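Long-range contact in rhamnosidase B (Bacillus sp., PDB 2OKX), which hydrolyses terminal alpha-L-rhamnose residues from rhamnosides as an alpha-L-rhamnosidase of glycoside hydrolase family 78: residues P627-A641 against Q698-L712. Residues are numbered along the deposited sequence; the frame is centred on the assembly and turned at random.
Sequences PNWTFFWILACREYA and QNLFLVKALRDSRAL
Phe631 enters helix 698-712 as a knob, held among Gln698, Phe701, Leu702 and Ala705. One ring face meets Leu702 CA in a CH-pi contact, the carbon lying over the face 4.2 Å from the ring centroid, while Phe631 CE1 touches Leu702 CD1 at 3.8 Å. Beside it, Phe632 drives its edge into the face of Phe701 as a T-shaped pair, planes at 82°, with Phe632 CE1 over the ring centre. The Phe632 edge is likely to lose the aromatic face it points at, and the space of the ring to be left unfilled, if an alanine stood at Phe701. Farther along, Leu712 is the reciprocal knob among Ile634, Cys637, Arg638 and Ala641, its CD1 3.7 Å from Cys637 CB. The side carrying the partly exposed Arg638, Lys704 and Ala711 is more open and polar; Lys704 NZ comes no nearer than 4.0 Å to Leu635 CD1. There Arg638, its chain extended, lays its guanidinium face over Ala711 CB and offers NH1 to OD2 of the buried Asp708 at 2.7 Å, a salt bridge whose hydrogen bond is weak, bent to 122°. With axes 8.9 Å apart and crossing at 29°, this near-parallel knobs-into-holes pair is consistent with neighbouring helices of the (alpha/alpha)6 barrel of six-hairpin glycosidases.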
ATOM      1  N   PRO A 627      -5.717  12.875  13.486  1.00 25.60           N
ATOM      2  CA  PRO A 627      -4.888  13.779  14.292  1.00 26.26           C
ATOM      3  C   PRO A 627      -3.500  13.228  14.627  1.00 24.59           C
ATOM      4  O   PRO A 627      -2.492  13.875  14.358  1.00 25.22           O
ATOM      5  CB  PRO A 627      -5.744  14.012  15.532  1.00 24.72           C
ATOM      6  CG  PRO A 627      -7.142  13.988  14.961  1.00 25.59           C
ATOM      7  CD  PRO A 627      -7.088  12.796  14.024  1.00 25.26           C
ATOM      8  N   ASN A 628      -3.449  12.036  15.211  1.00 24.39           N
ATOM      9  CA  ASN A 628      -2.170  11.433  15.578  1.00 25.41           C
ATOM     10  C   ASN A 628      -1.206  11.289  14.398  1.00 25.81           C
ATOM     11  O   ASN A 628       0.004  11.442  14.565  1.00 27.10           O
ATOM     12  CB  ASN A 628      -2.401  10.072  16.241  1.00 24.51           C
ATOM     13  CG  ASN A 628      -2.916  10.196  17.666  1.00 24.71           C
ATOM     14  OD1 ASN A 628      -3.513   9.261  18.213  1.00 24.78           O
ATOM     15  ND2 ASN A 628      -2.673  11.350  18.282  1.00 22.26           N
ATOM     16  N   TRP A 629      -1.725  10.997  13.206  1.00 24.14           N
ATOM     17  CA  TRP A 629      -0.848  10.860  12.050  1.00 22.78           C
ATOM     18  C   TRP A 629      -0.163  12.190  11.764  1.00 23.49           C
ATOM     19  O   TRP A 629       1.031  12.230  11.464  1.00 21.32           O
ATOM     20  CB  TRP A 629      -1.622  10.403  10.806  1.00 22.33           C
ATOM     21  CG  TRP A 629      -1.828   8.897  10.683  1.00 22.50           C
ATOM     22  CD1 TRP A 629      -1.955   8.188   9.518  1.00 21.10           C
ATOM     23  CD2 TRP A 629      -2.001   7.948  11.748  1.00 22.66           C
ATOM     24  NE1 TRP A 629      -2.199   6.866   9.790  1.00 21.51           N
ATOM     25  CE2 TRP A 629      -2.234   6.689  11.148  1.00 22.59           C
ATOM     26  CE3 TRP A 629      -1.986   8.036  13.148  1.00 23.99           C
ATOM     27  CZ2 TRP A 629      -2.451   5.528  11.899  1.00 22.53           C
ATOM     28  CZ3 TRP A 629      -2.201   6.881  13.896  1.00 22.25           C
ATOM     29  CH2 TRP A 629      -2.431   5.642  13.268  1.00 24.01           C
ATOM     30  N   THR A 630      -0.913  13.283  11.856  1.00 23.97           N
ATOM     31  CA  THR A 630      -0.319  14.587  11.605  1.00 23.77           C
ATOM     32  C   THR A 630       0.675  14.905  12.722  1.00 23.80           C
ATOM     33  O   THR A 630       1.729  15.494  12.476  1.00 23.78           O
ATOM     34  CB  THR A 630      -1.396  15.681  11.500  1.00 25.52           C
ATOM     35  OG1 THR A 630      -2.203  15.432  10.341  1.00 25.63           O
ATOM     36  CG2 THR A 630      -0.753  17.057  11.366  1.00 23.51           C
ATOM     37  N   PHE A 631       0.351  14.502  13.945  1.00 23.43           N
ATOM     38  CA  PHE A 631       1.260  14.743  15.058  1.00 24.71           C
ATOM     39  C   PHE A 631       2.537  13.929  14.849  1.00 24.73           C
ATOM     40  O   PHE A 631       3.629  14.378  15.201  1.00 25.30           O
ATOM     41  CB  PHE A 631       0.614  14.355  16.398  1.00 25.89           C
ATOM     42  CG  PHE A 631      -0.662  15.099  16.705  1.00 24.46           C
ATOM     43  CD1 PHE A 631      -0.903  16.358  16.163  1.00 23.80           C
ATOM     44  CD2 PHE A 631      -1.617  14.540  17.550  1.00 25.04           C
ATOM     45  CE1 PHE A 631      -2.085  17.051  16.457  1.00 24.69           C
ATOM     46  CE2 PHE A 631      -2.799  15.225  17.850  1.00 25.02           C
ATOM     47  CZ  PHE A 631      -3.030  16.484  17.299  1.00 24.09           C
ATOM     48  N   PHE A 632       2.405  12.733  14.276  1.00 24.23           N
ATOM     49  CA  PHE A 632       3.575  11.894  14.030  1.00 22.44           C
ATOM     50  C   PHE A 632       4.414  12.490  12.911  1.00 21.53           C
ATOM     51  O   PHE A 632       5.630  12.285  12.857  1.00 21.28           O
ATOM     52  CB  PHE A 632       3.164  10.456  13.688  1.00 22.72           C
ATOM     53  CG  PHE A 632       2.514   9.724  14.830  1.00 25.27           C
ATOM     54  CD1 PHE A 632       2.796  10.075  16.150  1.00 27.18           C
ATOM     55  CD2 PHE A 632       1.616   8.689  14.593  1.00 25.16           C
ATOM     56  CE1 PHE A 632       2.188   9.409  17.213  1.00 26.64           C
ATOM     57  CE2 PHE A 632       1.005   8.019  15.647  1.00 27.05           C
ATOM     58  CZ  PHE A 632       1.292   8.382  16.963  1.00 27.79           C
ATOM     59  N   TRP A 633       3.760  13.228  12.019  1.00 21.63           N
ATOM     60  CA  TRP A 633       4.452  13.888  10.918  1.00 22.47           C
ATOM     61  C   TRP A 633       5.356  14.967  11.516  1.00 23.58           C
ATOM     62  O   TRP A 633       6.499  15.142  11.095  1.00 24.09           O
ATOM     63  CB  TRP A 633       3.450  14.543   9.960  1.00 21.25           C
ATOM     64  CG  TRP A 633       4.092  15.465   8.952  1.00 23.47           C
ATOM     65  CD1 TRP A 633       4.871  15.105   7.890  1.00 23.37           C
ATOM     66  CD2 TRP A 633       4.032  16.898   8.937  1.00 23.39           C
ATOM     67  NE1 TRP A 633       5.301  16.225   7.213  1.00 24.52           N
ATOM     68  CE2 TRP A 633       4.802  17.338   7.835  1.00 25.65           C
ATOM     69  CE3 TRP A 633       3.402  17.853   9.747  1.00 25.93           C
ATOM     70  CZ2 TRP A 633       4.960  18.696   7.522  1.00 25.74           C
ATOM     71  CZ3 TRP A 633       3.559  19.206   9.437  1.00 26.77           C
ATOM     72  CH2 TRP A 633       4.332  19.612   8.333  1.00 26.95           C
ATOM     73  N   ILE A 634       4.833  15.700  12.496  1.00 24.11           N
ATOM     74  CA  ILE A 634       5.621  16.744  13.136  1.00 24.40           C
ATOM     75  C   ILE A 634       6.812  16.086  13.828  1.00 24.29           C
ATOM     76  O   ILE A 634       7.940  16.569  13.743  1.00 23.77           O
ATOM     77  CB  ILE A 634       4.775  17.529  14.164  1.00 25.51           C
ATOM     78  CG1 ILE A 634       3.703  18.342  13.425  1.00 24.79           C
ATOM     79  CG2 ILE A 634       5.671  18.452  14.989  1.00 24.03           C
ATOM     80  CD1 ILE A 634       2.724  19.066  14.337  1.00 26.78           C
ATOM     81  N   LEU A 635       6.551  14.970  14.501  1.00 25.66           N
ATOM     82  CA  LEU A 635       7.601  14.227  15.187  1.00 24.80           C
ATOM     83  C   LEU A 635       8.660  13.822  14.164  1.00 23.51           C
ATOM     84  O   LEU A 635       9.853  14.035  14.375  1.00 23.01           O
ATOM     85  CB  LEU A 635       7.023  12.965  15.830  1.00 27.01           C
ATOM     86  CG  LEU A 635       7.666  12.431  17.116  1.00 30.35           C
ATOM     87  CD1 LEU A 635       7.267  10.977  17.288  1.00 29.85           C
ATOM     88  CD2 LEU A 635       9.174  12.561  17.075  1.00 29.87           C
ATOM     89  N   ALA A 636       8.217  13.243  13.050  1.00 21.26           N
ATOM     90  CA  ALA A 636       9.138  12.806  12.006  1.00 20.72           C
ATOM     91  C   ALA A 636       9.979  13.964  11.472  1.00 21.65           C
ATOM     92  O   ALA A 636      11.161  13.788  11.162  1.00 20.82           O
ATOM     93  CB  ALA A 636       8.368  12.142  10.868  1.00 20.77           C
ATOM     94  N   CYS A 637       9.371  15.142  11.354  1.00 20.32           N
ATOM     95  CA  CYS A 637      10.088  16.320  10.874  1.00 21.90           C
ATOM     96  C   CYS A 637      11.197  16.665  11.859  1.00 21.88           C
ATOM     97  O   CYS A 637      12.330  16.932  11.464  1.00 22.39           O
ATOM     98  CB  CYS A 637       9.139  17.518  10.735  1.00 22.06           C
ATOM     99  SG  CYS A 637       8.041  17.449   9.301  1.00 25.37           S
ATOM    100  N   ARG A 638      10.864  16.665  13.144  1.00 22.66           N
ATOM    101  CA  ARG A 638      11.853  16.964  14.166  1.00 25.32           C
ATOM    102  C   ARG A 638      12.971  15.927  14.122  1.00 25.97           C
ATOM    103  O   ARG A 638      14.152  16.270  14.122  1.00 26.08           O
ATOM    104  CB  ARG A 638      11.225  16.943  15.562  1.00 26.03           C
ATOM    105  CG  ARG A 638      12.275  17.068  16.657  1.00 30.44           C
ATOM    106  CD  ARG A 638      11.722  16.919  18.056  1.00 34.66           C
ATOM    107  NE  ARG A 638      12.800  17.037  19.035  1.00 38.34           N
ATOM    108  CZ  ARG A 638      12.626  17.087  20.353  1.00 41.02           C
ATOM    109  NH1 ARG A 638      11.406  17.026  20.869  1.00 43.57           N
ATOM    110  NH2 ARG A 638      13.675  17.204  21.155  1.00 41.04           N
ATOM    111  N   GLU A 639      12.589  14.653  14.086  1.00 25.19           N
ATOM    112  CA  GLU A 639      13.568  13.575  14.062  1.00 23.28           C
ATOM    113  C   GLU A 639      14.455  13.624  12.826  1.00 21.13           C
ATOM    114  O   GLU A 639      15.641  13.323  12.901  1.00 20.99           O
ATOM    115  CB  GLU A 639      12.853  12.226  14.186  1.00 22.79           C
ATOM    116  CG  GLU A 639      12.314  11.994  15.589  1.00 23.01           C
ATOM    117  CD  GLU A 639      11.437  10.765  15.715  1.00 22.67           C
ATOM    118  OE1 GLU A 639      11.236  10.306  16.855  1.00 25.03           O
ATOM    119  OE2 GLU A 639      10.936  10.265  14.689  1.00 24.45           O
ATOM    120  N   TYR A 640      13.888  14.022  11.692  1.00 20.16           N
ATOM    121  CA  TYR A 640      14.662  14.122  10.462  1.00 20.90           C
ATOM    122  C   TYR A 640      15.647  15.281  10.561  1.00 21.72           C
ATOM    123  O   TYR A 640      16.806  15.164  10.164  1.00 20.64           O
ATOM    124  CB  TYR A 640      13.741  14.351   9.260  1.00 19.48           C
ATOM    125  CG  TYR A 640      14.494  14.650   7.985  1.00 20.32           C
ATOM    126  CD1 TYR A 640      15.056  13.627   7.220  1.00 20.26           C
ATOM    127  CD2 TYR A 640      14.679  15.967   7.561  1.00 23.37           C
ATOM    128  CE1 TYR A 640      15.783  13.909   6.063  1.00 20.89           C
ATOM    129  CE2 TYR A 640      15.405  16.262   6.408  1.00 21.64           C
ATOM    130  CZ  TYR A 640      15.951  15.231   5.664  1.00 23.69           C
ATOM    131  OH  TYR A 640      16.653  15.529   4.520  1.00 24.62           O
ATOM    132  N   ALA A 641      15.171  16.409  11.078  1.00 22.18           N
ATOM    133  CA  ALA A 641      16.012  17.591  11.229  1.00 22.79           C
ATOM    134  C   ALA A 641      17.174  17.307  12.176  1.00 21.73           C
ATOM    135  O   ALA A 641      18.301  17.750  11.940  1.00 23.27           O
ATOM    136  CB  ALA A 641      15.179  18.760  11.756  1.00 22.09           C
ATOM    137  N   GLN A 698      -4.925  11.168  21.648  1.00 27.89           N
ATOM    138  CA  GLN A 698      -4.546  12.269  20.763  1.00 28.20           C
ATOM    139  C   GLN A 698      -4.398  13.593  21.509  1.00 28.74           C
ATOM    140  O   GLN A 698      -3.734  14.513  21.035  1.00 27.72           O
ATOM    141  CB  GLN A 698      -5.524  12.415  19.589  1.00 29.33           C
ATOM    142  CG  GLN A 698      -7.004  12.404  19.936  1.00 30.28           C
ATOM    143  CD  GLN A 698      -7.869  12.478  18.685  1.00 32.43           C
ATOM    144  OE1 GLN A 698      -7.616  11.778  17.705  1.00 33.39           O
ATOM    145  NE2 GLN A 698      -8.895  13.321  18.715  1.00 31.90           N
ATOM    146  N   ASN A 699      -5.014  13.691  22.680  1.00 30.26           N
ATOM    147  CA  ASN A 699      -4.884  14.902  23.480  1.00 30.57           C
ATOM    148  C   ASN A 699      -3.449  14.922  24.004  1.00 29.57           C
ATOM    149  O   ASN A 699      -2.787  15.960  24.011  1.00 28.91           O
ATOM    150  CB  ASN A 699      -5.878  14.879  24.642  1.00 31.47           C
ATOM    151  CG  ASN A 699      -7.152  15.638  24.329  1.00 33.21           C
ATOM    152  OD1 ASN A 699      -7.214  16.859  24.490  1.00 33.23           O
ATOM    153  ND2 ASN A 699      -8.170  14.923  23.860  1.00 28.98           N
ATOM    154  N   LEU A 700      -2.975  13.752  24.420  1.00 30.06           N
ATOM    155  CA  LEU A 700      -1.620  13.601  24.938  1.00 29.60           C
ATOM    156  C   LEU A 700      -0.574  13.871  23.856  1.00 30.30           C
ATOM    157  O   LEU A 700       0.418  14.557  24.099  1.00 29.68           O
ATOM    158  CB  LEU A 700      -1.437  12.191  25.501  1.00 29.34           C
ATOM    159  CG  LEU A 700      -2.291  11.829  26.722  1.00 30.88           C
ATOM    160  CD1 LEU A 700      -2.243  10.331  26.959  1.00 28.52           C
ATOM    161  CD2 LEU A 700      -1.788  12.593  27.949  1.00 30.09           C
ATOM    162  N   PHE A 701      -0.795  13.333  22.658  1.00 29.21           N
ATOM    163  CA  PHE A 701       0.149  13.541  21.568  1.00 29.21           C
ATOM    164  C   PHE A 701       0.169  14.992  21.094  1.00 28.99           C
ATOM    165  O   PHE A 701       1.174  15.463  20.566  1.00 29.23           O
ATOM    166  CB  PHE A 701      -0.161  12.594  20.401  1.00 29.64           C
ATOM    167  CG  PHE A 701       0.496  11.242  20.524  1.00 30.79           C
ATOM    168  CD1 PHE A 701      -0.232  10.073  20.321  1.00 31.19           C
ATOM    169  CD2 PHE A 701       1.852  11.139  20.830  1.00 31.21           C
ATOM    170  CE1 PHE A 701       0.373   8.822  20.421  1.00 29.63           C
ATOM    171  CE2 PHE A 701       2.470   9.890  20.931  1.00 33.17           C
ATOM    172  CZ  PHE A 701       1.727   8.728  20.726  1.00 31.19           C
ATOM    173  N   LEU A 702      -0.934  15.709  21.280  1.00 28.79           N
ATOM    174  CA  LEU A 702      -0.966  17.111  20.874  1.00 28.79           C
ATOM    175  C   LEU A 702      -0.008  17.894  21.771  1.00 29.12           C
ATOM    176  O   LEU A 702       0.696  18.794  21.315  1.00 28.04           O
ATOM    177  CB  LEU A 702      -2.381  17.684  20.997  1.00 30.44           C
ATOM    178  CG  LEU A 702      -2.535  19.178  20.675  1.00 30.29           C
ATOM    179  CD1 LEU A 702      -1.875  19.514  19.346  1.00 31.12           C
ATOM    180  CD2 LEU A 702      -4.015  19.533  20.635  1.00 29.50           C
ATOM    181  N   VAL A 703       0.018  17.539  23.050  1.00 29.70           N
ATOM    182  CA  VAL A 703       0.911  18.200  23.992  1.00 31.88           C
ATOM    183  C   VAL A 703       2.347  18.029  23.508  1.00 31.69           C
ATOM    184  O   VAL A 703       3.076  19.007  23.333  1.00 30.88           O
ATOM    185  CB  VAL A 703       0.788  17.591  25.406  1.00 32.45           C
ATOM    186  CG1 VAL A 703       1.852  18.182  26.327  1.00 34.19           C
ATOM    187  CG2 VAL A 703      -0.604  17.859  25.967  1.00 33.61           C
ATOM    188  N   LYS A 704       2.741  16.780  23.274  1.00 32.74           N
ATOM    189  CA  LYS A 704       4.098  16.490  22.819  1.00 33.09           C
ATOM    190  C   LYS A 704       4.404  17.128  21.468  1.00 32.89           C
ATOM    191  O   LYS A 704       5.523  17.578  21.232  1.00 33.33           O
ATOM    192  CB  LYS A 704       4.333  14.979  22.738  1.00 35.12           C
ATOM    193  CG  LYS A 704       5.778  14.619  22.411  1.00 36.91           C
ATOM    194  CD  LYS A 704       5.969  13.128  22.228  1.00 41.15           C
ATOM    195  CE  LYS A 704       7.343  12.827  21.637  1.00 41.28           C
ATOM    196  NZ  LYS A 704       7.475  11.393  21.259  1.00 45.98           N
ATOM    197  N   ALA A 705       3.412  17.162  20.581  1.00 32.81           N
ATOM    198  CA  ALA A 705       3.596  17.758  19.262  1.00 32.17           C
ATOM    199  C   ALA A 705       3.877  19.252  19.408  1.00 32.20           C
ATOM    200  O   ALA A 705       4.744  19.804  18.734  1.00 32.58           O
ATOM    201  CB  ALA A 705       2.354  17.540  18.409  1.00 32.04           C
ATOM    202  N   LEU A 706       3.133  19.902  20.296  1.00 33.04           N
ATOM    203  CA  LEU A 706       3.307  21.330  20.545  1.00 33.23           C
ATOM    204  C   LEU A 706       4.720  21.611  21.043  1.00 32.10           C
ATOM    205  O   LEU A 706       5.331  22.616  20.678  1.00 32.04           O
ATOM    206  CB  LEU A 706       2.291  21.803  21.585  1.00 31.99           C
ATOM    207  CG  LEU A 706       0.840  21.847  21.104  1.00 32.07           C
ATOM    208  CD1 LEU A 706      -0.104  21.900  22.293  1.00 29.86           C
ATOM    209  CD2 LEU A 706       0.658  23.049  20.188  1.00 29.44           C
ATOM    210  N   ARG A 707       5.232  20.719  21.882  1.00 32.12           N
ATOM    211  CA  ARG A 707       6.577  20.873  22.424  1.00 32.91           C
ATOM    212  C   ARG A 707       7.642  20.495  21.397  1.00 34.15           C
ATOM    213  O   ARG A 707       8.626  21.217  21.218  1.00 33.63           O
ATOM    214  CB  ARG A 707       6.720  20.030  23.692  1.00 33.37           C
ATOM    215  CG  ARG A 707       5.894  20.574  24.844  1.00 35.23           C
ATOM    216  CD  ARG A 707       5.765  19.591  25.986  1.00 37.80           C
ATOM    217  NE  ARG A 707       5.077  20.197  27.124  1.00 38.80           N
ATOM    218  CZ  ARG A 707       4.585  19.515  28.153  1.00 39.52           C
ATOM    219  NH1 ARG A 707       3.980  20.157  29.142  1.00 40.22           N
ATOM    220  NH2 ARG A 707       4.686  18.191  28.188  1.00 39.83           N
ATOM    221  N   ASP A 708       7.443  19.371  20.714  1.00 33.67           N
ATOM    222  CA  ASP A 708       8.394  18.927  19.698  1.00 33.35           C
ATOM    223  C   ASP A 708       8.581  19.995  18.621  1.00 32.81           C
ATOM    224  O   ASP A 708       9.654  20.105  18.026  1.00 30.64           O
ATOM    225  CB  ASP A 708       7.908  17.628  19.041  1.00 33.80           C
ATOM    226  CG  ASP A 708       8.064  16.418  19.942  1.00 35.62           C
ATOM    227  OD1 ASP A 708       7.481  15.361  19.621  1.00 36.77           O
ATOM    228  OD2 ASP A 708       8.773  16.515  20.966  1.00 38.35           O
ATOM    229  N   SER A 709       7.537  20.787  18.379  1.00 33.78           N
ATOM    230  CA  SER A 709       7.586  21.835  17.358  1.00 34.79           C
ATOM    231  C   SER A 709       8.669  22.879  17.630  1.00 35.12           C
ATOM    232  O   SER A 709       9.196  23.493  16.703  1.00 35.27           O
ATOM    233  CB  SER A 709       6.228  22.534  17.247  1.00 35.24           C
ATOM    234  OG  SER A 709       5.946  23.298  18.407  1.00 36.87           O
ATOM    235  N   ARG A 710       8.994  23.083  18.902  1.00 36.04           N
ATOM    236  CA  ARG A 710      10.018  24.056  19.266  1.00 36.79           C
ATOM    237  C   ARG A 710      11.348  23.734  18.594  1.00 36.62           C
ATOM    238  O   ARG A 710      12.025  24.626  18.079  1.00 35.63           O
ATOM    239  CB  ARG A 710      10.195  24.100  20.787  1.00 39.82           C
ATOM    240  CG  ARG A 710      11.394  24.922  21.255  1.00 43.21           C
ATOM    241  CD  ARG A 710      11.182  25.454  22.664  1.00 47.03           C
ATOM    242  NE  ARG A 710      10.208  26.544  22.677  1.00 51.59           N
ATOM    243  CZ  ARG A 710       9.710  27.100  23.778  1.00 53.71           C
ATOM    244  NH1 ARG A 710       8.830  28.086  23.680  1.00 54.18           N
ATOM    245  NH2 ARG A 710      10.082  26.664  24.975  1.00 55.15           N
ATOM    246  N   ALA A 711      11.717  22.454  18.594  1.00 35.92           N
ATOM    247  CA  ALA A 711      12.971  22.030  17.984  1.00 34.36           C
ATOM    248  C   ALA A 711      13.070  22.537  16.548  1.00 33.21           C
ATOM    249  O   ALA A 711      14.104  23.058  16.137  1.00 32.78           O
ATOM    250  CB  ALA A 711      13.085  20.506  18.019  1.00 35.05           C
ATOM    251  N   LEU A 712      11.990  22.393  15.791  1.00 32.74           N
ATOM    252  CA  LEU A 712      11.971  22.845  14.403  1.00 33.02           C
ATOM    253  C   LEU A 712      12.042  24.363  14.326  1.00 33.94           C
ATOM    254  O   LEU A 712      12.751  24.921  13.487  1.00 31.74           O
ATOM    255  CB  LEU A 712      10.707  22.342  13.702  1.00 33.10           C
ATOM    256  CG  LEU A 712      10.672  20.824  13.496  1.00 33.77           C
ATOM    257  CD1 LEU A 712       9.271  20.371  13.120  1.00 34.22           C
ATOM    258  CD2 LEU A 712      11.677  20.446  12.422  1.00 32.51           C
TER
HETATM  259  O   HOH W   1      -5.621  10.492  16.135  1.00 22.91           O